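Local coordinates for importin-95 (Chaetomium thermophilum, PDB 4XRI), which probably acts as a nuclear import receptor of the importin-beta family, a flexible HEAT-repeat superhelix thought to bind a small GTPase and carry protein cargo, at residues Val145-Glu150 with Gln157-Ala162; Gly766-Trp771 with Met812-Gly817. The protein carries 2 engineered substitutions. One frame throughout, in Å; residues are numbered along the deposited sequence.

Contact 1: Val145-Glu150 with Gln157-Ala162; sequences VRNASE and QASLTA. Engineered in segment 145-150: Ala-148 (natural residue Val).
Helices 140-150 and 153-168 run roughly antiparallel where Asn-147 and Ala-148 meet Ser-159 and Leu-160, the axes of their short segments 8.0 Å apart at 141°, with Ala-148 and Ser-159 facing each other at a CA-CA distance of 5.6 Å. Two helices joined by a very short turn and packed back on each other form an antiparallel helical hairpin of the kind from which HEAT-repeat solenoids are built. The backbones come close here, with Ser-159 CB 4.1 Å from the backbone N of Ala-148.

Ala-148 is an engineered residue, valine in the natural sequence. Its methyl CB meets one branch of Leu-160, CD2, at 3.8 Å. The leucine leaves its helix obliquely to this neighbour, and from there its side chain also touches Val-189 of helix 182-193 and Val-202 and Ala-206 of helix 200-212, tying the hairpin to the following helices. Ser-159 also touches Leu-109 in a loop.

The polar part lies beside this apolar patch. Asn-147 places its amide beside its own backbone N (chi1 -68°), which brings ND2 within 3.4 Å of Ser-159 OG; with an N-H...O angle of 142° this hydrogen bond is weak and bent. The hydroxyl is held mainly within its own helix, by a hydrogen bond to the carbonyl O of Gln-155, so the amide is a secondary partner. Closest of all across the hairpin, Ser-159 OG rests against the methylene of Asn-147, 3.1 Å from CB.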
ATOM      1  N   VAL A 145      37.674  -8.252  -9.522  1.00 34.19           N
ATOM      2  CA  VAL A 145      38.410  -7.166  -8.883  1.00 36.84           C
ATOM      3  C   VAL A 145      39.631  -6.790  -9.717  1.00 43.30           C
ATOM      4  O   VAL A 145      39.952  -5.612  -9.875  1.00 41.82           O
ATOM      5  CB  VAL A 145      38.855  -7.546  -7.451  1.00 39.63           C
ATOM      6  CG1 VAL A 145      39.867  -6.548  -6.914  1.00 39.40           C
ATOM      7  CG2 VAL A 145      37.651  -7.636  -6.526  1.00 41.74           C
ATOM      8  N   ARG A 146      40.296  -7.803 -10.261  1.00 42.53           N
ATOM      9  CA  ARG A 146      41.463  -7.585 -11.108  1.00 44.86           C
ATOM     10  C   ARG A 146      41.057  -6.840 -12.377  1.00 38.60           C
ATOM     11  O   ARG A 146      41.696  -5.861 -12.766  1.00 40.55           O
ATOM     12  CB  ARG A 146      42.131  -8.919 -11.454  1.00 44.36           C
ATOM     13  CG  ARG A 146      43.497  -8.791 -12.103  1.00 63.60           C
ATOM     14  CD  ARG A 146      44.093 -10.165 -12.366  1.00 78.39           C
ATOM     15  NE  ARG A 146      45.256 -10.109 -13.249  1.00 92.24           N
ATOM     16  CZ  ARG A 146      46.519 -10.167 -12.837  1.00 97.29           C
ATOM     17  NH1 ARG A 146      47.508 -10.112 -13.718  1.00 97.10           N
ATOM     18  NH2 ARG A 146      46.795 -10.286 -11.546  1.00100.88           N
ATOM     19  N   ASN A 147      39.984  -7.305 -13.012  1.00 36.58           N
ATOM     20  CA  ASN A 147      39.437  -6.642 -14.191  1.00 37.39           C
ATOM     21  C   ASN A 147      39.073  -5.187 -13.913  1.00 39.22           C
ATOM     22  O   ASN A 147      39.354  -4.301 -14.719  1.00 39.15           O
ATOM     23  CB  ASN A 147      38.197  -7.377 -14.704  1.00 44.31           C
ATOM     24  CG  ASN A 147      38.512  -8.745 -15.268  1.00 48.77           C
ATOM     25  OD1 ASN A 147      39.675  -9.119 -15.412  1.00 46.62           O
ATOM     26  ND2 ASN A 147      37.470  -9.497 -15.606  1.00 49.71           N
ATOM     27  N   ALA A 148      38.445  -4.954 -12.764  1.00 40.39           N
ATOM     28  CA  ALA A 148      37.975  -3.624 -12.384  1.00 40.01           C
ATOM     29  C   ALA A 148      39.127  -2.645 -12.200  1.00 44.13           C
ATOM     30  O   ALA A 148      38.954  -1.435 -12.332  1.00 47.12           O
ATOM     31  CB  ALA A 148      37.144  -3.705 -11.110  1.00 40.29           C
ATOM     32  N   SER A 149      40.305  -3.182 -11.905  1.00 40.06           N
ATOM     33  CA  SER A 149      41.476  -2.361 -11.636  1.00 51.19           C
ATOM     34  C   SER A 149      42.436  -2.291 -12.820  1.00 47.88           C
ATOM     35  O   SER A 149      43.153  -1.304 -12.984  1.00 51.22           O
ATOM     36  CB  SER A 149      42.216  -2.895 -10.407  1.00 58.93           C
ATOM     37  OG  SER A 149      43.467  -2.253 -10.240  1.00 64.14           O
ATOM     38  N   GLU A 150      42.458  -3.335 -13.644  1.00 45.09           N
ATOM     39  CA  GLU A 150      43.482  -3.443 -14.680  1.00 48.25           C
ATOM     40  C   GLU A 150      42.952  -3.488 -16.107  1.00 45.55           C
ATOM     41  O   GLU A 150      43.709  -3.315 -17.057  1.00 41.65           O
ATOM     42  CB  GLU A 150      44.330  -4.689 -14.440  1.00 48.02           C
ATOM     43  CG  GLU A 150      45.084  -4.679 -13.139  1.00 52.16           C
ATOM     44  CD  GLU A 150      45.738  -6.011 -12.860  1.00 65.45           C
ATOM     45  OE1 GLU A 150      46.046  -6.731 -13.834  1.00 68.70           O
ATOM     46  OE2 GLU A 150      45.930  -6.344 -11.672  1.00 67.91           O
ATOM     47  N   GLN A 157      34.291  -1.331 -16.826  1.00 39.64           N
ATOM     48  CA  GLN A 157      32.876  -0.993 -16.696  1.00 41.17           C
ATOM     49  C   GLN A 157      32.024  -2.199 -16.329  1.00 44.63           C
ATOM     50  O   GLN A 157      31.298  -2.183 -15.332  1.00 39.23           O
ATOM     51  CB  GLN A 157      32.344  -0.397 -18.002  1.00 34.99           C
ATOM     52  CG  GLN A 157      32.890   0.957 -18.394  1.00 47.69           C
ATOM     53  CD  GLN A 157      32.317   1.430 -19.719  1.00 56.39           C
ATOM     54  OE1 GLN A 157      32.976   1.357 -20.754  1.00 60.95           O
ATOM     55  NE2 GLN A 157      31.075   1.901 -19.693  1.00 61.16           N
ATOM     56  N   ALA A 158      32.124  -3.242 -17.149  1.00 37.98           N
ATOM     57  CA  ALA A 158      31.278  -4.423 -17.031  1.00 38.24           C
ATOM     58  C   ALA A 158      31.585  -5.232 -15.776  1.00 37.33           C
ATOM     59  O   ALA A 158      30.687  -5.816 -15.172  1.00 37.82           O
ATOM     60  CB  ALA A 158      31.427  -5.297 -18.271  1.00 36.39           C
ATOM     61  N   SER A 159      32.855  -5.266 -15.388  1.00 34.15           N
ATOM     62  CA  SER A 159      33.261  -6.011 -14.203  1.00 35.31           C
ATOM     63  C   SER A 159      32.818  -5.290 -12.938  1.00 37.61           C
ATOM     64  O   SER A 159      32.425  -5.923 -11.960  1.00 35.61           O
ATOM     65  CB  SER A 159      34.773  -6.228 -14.188  1.00 40.90           C
ATOM     66  OG  SER A 159      35.177  -6.948 -15.337  1.00 37.15           O
ATOM     67  N   LEU A 160      32.888  -3.964 -12.966  1.00 36.47           N
ATOM     68  CA  LEU A 160      32.351  -3.152 -11.882  1.00 43.43           C
ATOM     69  C   LEU A 160      30.854  -3.395 -11.754  1.00 37.94           C
ATOM     70  O   LEU A 160      30.324  -3.537 -10.654  1.00 41.07           O
ATOM     71  CB  LEU A 160      32.634  -1.669 -12.124  1.00 39.29           C
ATOM     72  CG  LEU A 160      34.069  -1.216 -11.861  1.00 41.25           C
ATOM     73  CD1 LEU A 160      34.305   0.166 -12.444  1.00 39.12           C
ATOM     74  CD2 LEU A 160      34.350  -1.227 -10.366  1.00 44.09           C
ATOM     75  N   THR A 161      30.188  -3.454 -12.901  1.00 36.34           N
ATOM     76  CA  THR A 161      28.755  -3.699 -12.964  1.00 37.95           C
ATOM     77  C   THR A 161      28.401  -5.080 -12.411  1.00 43.17           C
ATOM     78  O   THR A 161      27.406  -5.241 -11.699  1.00 43.54           O
ATOM     79  CB  THR A 161      28.244  -3.575 -14.414  1.00 33.88           C
ATOM     80  OG1 THR A 161      28.462  -2.238 -14.885  1.00 41.57           O
ATOM     81  CG2 THR A 161      26.767  -3.887 -14.493  1.00 33.03           C
ATOM     82  N   ALA A 162      29.229  -6.069 -12.734  1.00 38.02           N
ATOM     83  CA  ALA A 162      29.023  -7.433 -12.257  1.00 38.36           C
ATOM     84  C   ALA A 162      29.224  -7.519 -10.750  1.00 35.56           C
ATOM     85  O   ALA A 162      28.461  -8.182 -10.046  1.00 40.18           O
ATOM     86  CB  ALA A 162      29.959  -8.396 -12.976  1.00 37.65           C
TER

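Contact 2: Gly766-Trp771 with Met812-Gly817; sequences GIMDAW and MRASMG
Met-768 lies against Ala-814 and Ser-815 where helices 754-780 and 809-825 pack side by side, nearly parallel: the axes of the short segments are 9.0 Å apart at 24°. Helices stacked in this way, with helices 784-787 and 791-802 between them in sequence, are characteristic of the alpha-solenoid of importin beta.

Along 812-817, Met-812 turns from helix 754-780 toward Thr-847 of helix 838-849. Arg-813 takes no part across the contact; its NH1 is hydrogen-bonded to Thr-857 OG1 of helix 855-872. Ala-814 is the main point of contact, 5.9 Å from Met-768 between CA atoms. Its methyl CB meets Met-768 CG at 3.8 Å, while Asp-769 OD1 approaches the same methyl from the partly exposed margin at 3.7 Å; this is a van der Waals contact without a hydrogen bond.

Ser-815 offers its backbone more than its hydroxyl: its N lies 3.6 Å from Met-768 CG, whereas OG bonds back to Leu-811 O in its own helix. Met-816 faces the other way, onto helices 838-849 and 855-872.

The methionine reaches across with CG swung away from its backbone N (chi1 -152°), then folds at the next two torsions, both 54°. Its side chain also touches Leu-797 and Ile-801 of helix 791-802. The nearest approach sets the methylene against a peptide group, with Met-768 CG 3.3 Å from Ala-814 O.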
ATOM      1  N   GLY A 766     -10.475 -13.831  14.910  1.00 38.73           N
ATOM      2  CA  GLY A 766     -11.536 -14.691  14.425  1.00 36.02           C
ATOM      3  C   GLY A 766     -11.845 -15.824  15.382  1.00 35.59           C
ATOM      4  O   GLY A 766     -13.008 -16.063  15.703  1.00 31.60           O
ATOM      5  N   ILE A 767     -10.805 -16.515  15.843  1.00 37.78           N
ATOM      6  CA  ILE A 767     -10.974 -17.618  16.785  1.00 35.17           C
ATOM      7  C   ILE A 767     -11.688 -17.166  18.053  1.00 38.29           C
ATOM      8  O   ILE A 767     -12.631 -17.808  18.515  1.00 34.71           O
ATOM      9  CB  ILE A 767      -9.628 -18.244  17.198  1.00 35.11           C
ATOM     10  CG1 ILE A 767      -8.828 -18.692  15.975  1.00 35.82           C
ATOM     11  CG2 ILE A 767      -9.869 -19.416  18.130  1.00 41.75           C
ATOM     12  CD1 ILE A 767      -7.445 -19.212  16.314  1.00 33.98           C
ATOM     13  N   MET A 768     -11.234 -16.046  18.604  1.00 35.99           N
ATOM     14  CA  MET A 768     -11.793 -15.518  19.842  1.00 34.42           C
ATOM     15  C   MET A 768     -13.252 -15.110  19.666  1.00 33.98           C
ATOM     16  O   MET A 768     -14.078 -15.340  20.547  1.00 38.55           O
ATOM     17  CB  MET A 768     -10.967 -14.329  20.331  1.00 36.59           C
ATOM     18  CG  MET A 768     -10.992 -14.137  21.833  1.00 40.72           C
ATOM     19  SD  MET A 768     -10.505 -15.618  22.731  1.00 55.40           S
ATOM     20  CE  MET A 768      -8.927 -15.976  21.979  1.00 54.79           C
ATOM     21  N   ASP A 769     -13.562 -14.510  18.521  1.00 35.05           N
ATOM     22  CA  ASP A 769     -14.941 -14.176  18.187  1.00 35.45           C
ATOM     23  C   ASP A 769     -15.785 -15.443  18.123  1.00 33.18           C
ATOM     24  O   ASP A 769     -16.913 -15.474  18.615  1.00 37.03           O
ATOM     25  CB  ASP A 769     -15.019 -13.422  16.856  1.00 40.06           C
ATOM     26  CG  ASP A 769     -14.411 -12.035  16.933  1.00 44.98           C
ATOM     27  OD1 ASP A 769     -14.224 -11.522  18.057  1.00 45.52           O
ATOM     28  OD2 ASP A 769     -14.129 -11.453  15.867  1.00 51.76           O
ATOM     29  N   ALA A 770     -15.226 -16.483  17.510  1.00 34.01           N
ATOM     30  CA  ALA A 770     -15.904 -17.767  17.378  1.00 36.59           C
ATOM     31  C   ALA A 770     -16.236 -18.345  18.747  1.00 35.11           C
ATOM     32  O   ALA A 770     -17.391 -18.669  19.023  1.00 32.19           O
ATOM     33  CB  ALA A 770     -15.050 -18.743  16.580  1.00 25.53           C
ATOM     34  N   TRP A 771     -15.224 -18.456  19.605  1.00 33.17           N
ATOM     35  CA  TRP A 771     -15.428 -18.984  20.953  1.00 33.58           C
ATOM     36  C   TRP A 771     -16.446 -18.153  21.726  1.00 38.62           C
ATOM     37  O   TRP A 771     -17.301 -18.695  22.425  1.00 38.36           O
ATOM     38  CB  TRP A 771     -14.107 -19.040  21.729  1.00 35.51           C
ATOM     39  CG  TRP A 771     -13.238 -20.228  21.395  1.00 37.12           C
ATOM     40  CD1 TRP A 771     -11.921 -20.201  21.026  1.00 35.66           C
ATOM     41  CD2 TRP A 771     -13.624 -21.610  21.401  1.00 35.67           C
ATOM     42  NE1 TRP A 771     -11.465 -21.479  20.807  1.00 38.08           N
ATOM     43  CE2 TRP A 771     -12.490 -22.362  21.027  1.00 37.33           C
ATOM     44  CE3 TRP A 771     -14.818 -22.285  21.681  1.00 35.37           C
ATOM     45  CZ2 TRP A 771     -12.512 -23.750  20.931  1.00 33.76           C
ATOM     46  CZ3 TRP A 771     -14.838 -23.664  21.586  1.00 38.80           C
ATOM     47  CH2 TRP A 771     -13.693 -24.382  21.212  1.00 36.39           C
ATOM     48  N   MET A 812      -7.260  -8.147  21.874  1.00 52.13           N
ATOM     49  CA  MET A 812      -7.260  -8.047  23.328  1.00 51.06           C
ATOM     50  C   MET A 812      -8.672  -7.815  23.849  1.00 49.12           C
ATOM     51  O   MET A 812      -9.052  -8.349  24.889  1.00 46.61           O
ATOM     52  CB  MET A 812      -6.325  -6.930  23.794  1.00 55.71           C
ATOM     53  CG  MET A 812      -4.887  -7.097  23.323  1.00 64.31           C
ATOM     54  SD  MET A 812      -4.241  -8.765  23.562  1.00 55.05           S
ATOM     55  CE  MET A 812      -4.186  -8.869  25.350  1.00 51.55           C
ATOM     56  N   ARG A 813      -9.448  -7.020  23.119  1.00 46.80           N
ATOM     57  CA  ARG A 813     -10.842  -6.784  23.478  1.00 54.02           C
ATOM     58  C   ARG A 813     -11.634  -8.087  23.442  1.00 51.76           C
ATOM     59  O   ARG A 813     -12.322  -8.436  24.405  1.00 42.40           O
ATOM     60  CB  ARG A 813     -11.476  -5.751  22.543  1.00 59.11           C
ATOM     61  CG  ARG A 813     -12.934  -5.448  22.863  1.00 59.27           C
ATOM     62  CD  ARG A 813     -13.432  -4.203  22.145  1.00 62.75           C
ATOM     63  NE  ARG A 813     -13.446  -4.361  20.693  1.00 66.21           N
ATOM     64  CZ  ARG A 813     -12.563  -3.807  19.867  1.00 72.48           C
ATOM     65  NH1 ARG A 813     -11.585  -3.050  20.347  1.00 76.84           N
ATOM     66  NH2 ARG A 813     -12.661  -4.007  18.560  1.00 69.34           N
ATOM     67  N   ALA A 814     -11.519  -8.807  22.328  1.00 48.54           N
ATOM     68  CA  ALA A 814     -12.197 -10.089  22.154  1.00 43.81           C
ATOM     69  C   ALA A 814     -11.789 -11.092  23.228  1.00 44.13           C
ATOM     70  O   ALA A 814     -12.607 -11.889  23.691  1.00 47.94           O
ATOM     71  CB  ALA A 814     -11.905 -10.654  20.774  1.00 42.77           C
ATOM     72  N   SER A 815     -10.519 -11.042  23.618  1.00 42.99           N
ATOM     73  CA  SER A 815      -9.991 -11.926  24.652  1.00 42.49           C
ATOM     74  C   SER A 815     -10.629 -11.627  26.002  1.00 47.43           C
ATOM     75  O   SER A 815     -11.050 -12.539  26.716  1.00 48.95           O
ATOM     76  CB  SER A 815      -8.472 -11.792  24.749  1.00 46.22           C
ATOM     77  OG  SER A 815      -7.854 -12.146  23.525  1.00 48.83           O
ATOM     78  N   MET A 816     -10.691 -10.342  26.346  1.00 48.61           N
ATOM     79  CA  MET A 816     -11.369  -9.897  27.558  1.00 48.47           C
ATOM     80  C   MET A 816     -12.815 -10.370  27.551  1.00 42.69           C
ATOM     81  O   MET A 816     -13.328 -10.846  28.564  1.00 48.28           O
ATOM     82  CB  MET A 816     -11.315  -8.369  27.690  1.00 52.14           C
ATOM     83  CG  MET A 816      -9.922  -7.769  27.824  1.00 52.36           C
ATOM     84  SD  MET A 816      -9.066  -8.196  29.353  1.00 62.67           S
ATOM     85  CE  MET A 816      -8.049  -9.570  28.820  1.00 77.28           C
ATOM     86  N   GLY A 817     -13.460 -10.237  26.396  1.00 46.20           N
ATOM     87  CA  GLY A 817     -14.837 -10.660  26.231  1.00 47.81           C
ATOM     88  C   GLY A 817     -15.035 -12.130  26.534  1.00 48.13           C
ATOM     89  O   GLY A 817     -15.978 -12.504  27.225  1.00 44.15           O
TER

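Overall arrangement
Both contacts join helices of one continuous solenoid but hold no element in common, lying on opposite sides of the chain's centre, with their centres 60 Å apart and nearest atoms about 46 Å apart. Contact 1 joins sequence neighbours in an antiparallel hairpin near the N-terminal end; contact 2 links segments with 40 residues between them, nearly parallel, toward the C-terminal end. Three of the four touching residues are buried in contact 1, two of four in contact 2. Each pairs an alanine methyl with a larger apolar side chain, leucine in contact 1 and methionine in contact 2. A weak amide-to-hydroxyl bond accompanies this packing in 145-150 with 157-162, while 766-771 with 812-817 has no hydrogen bond across it.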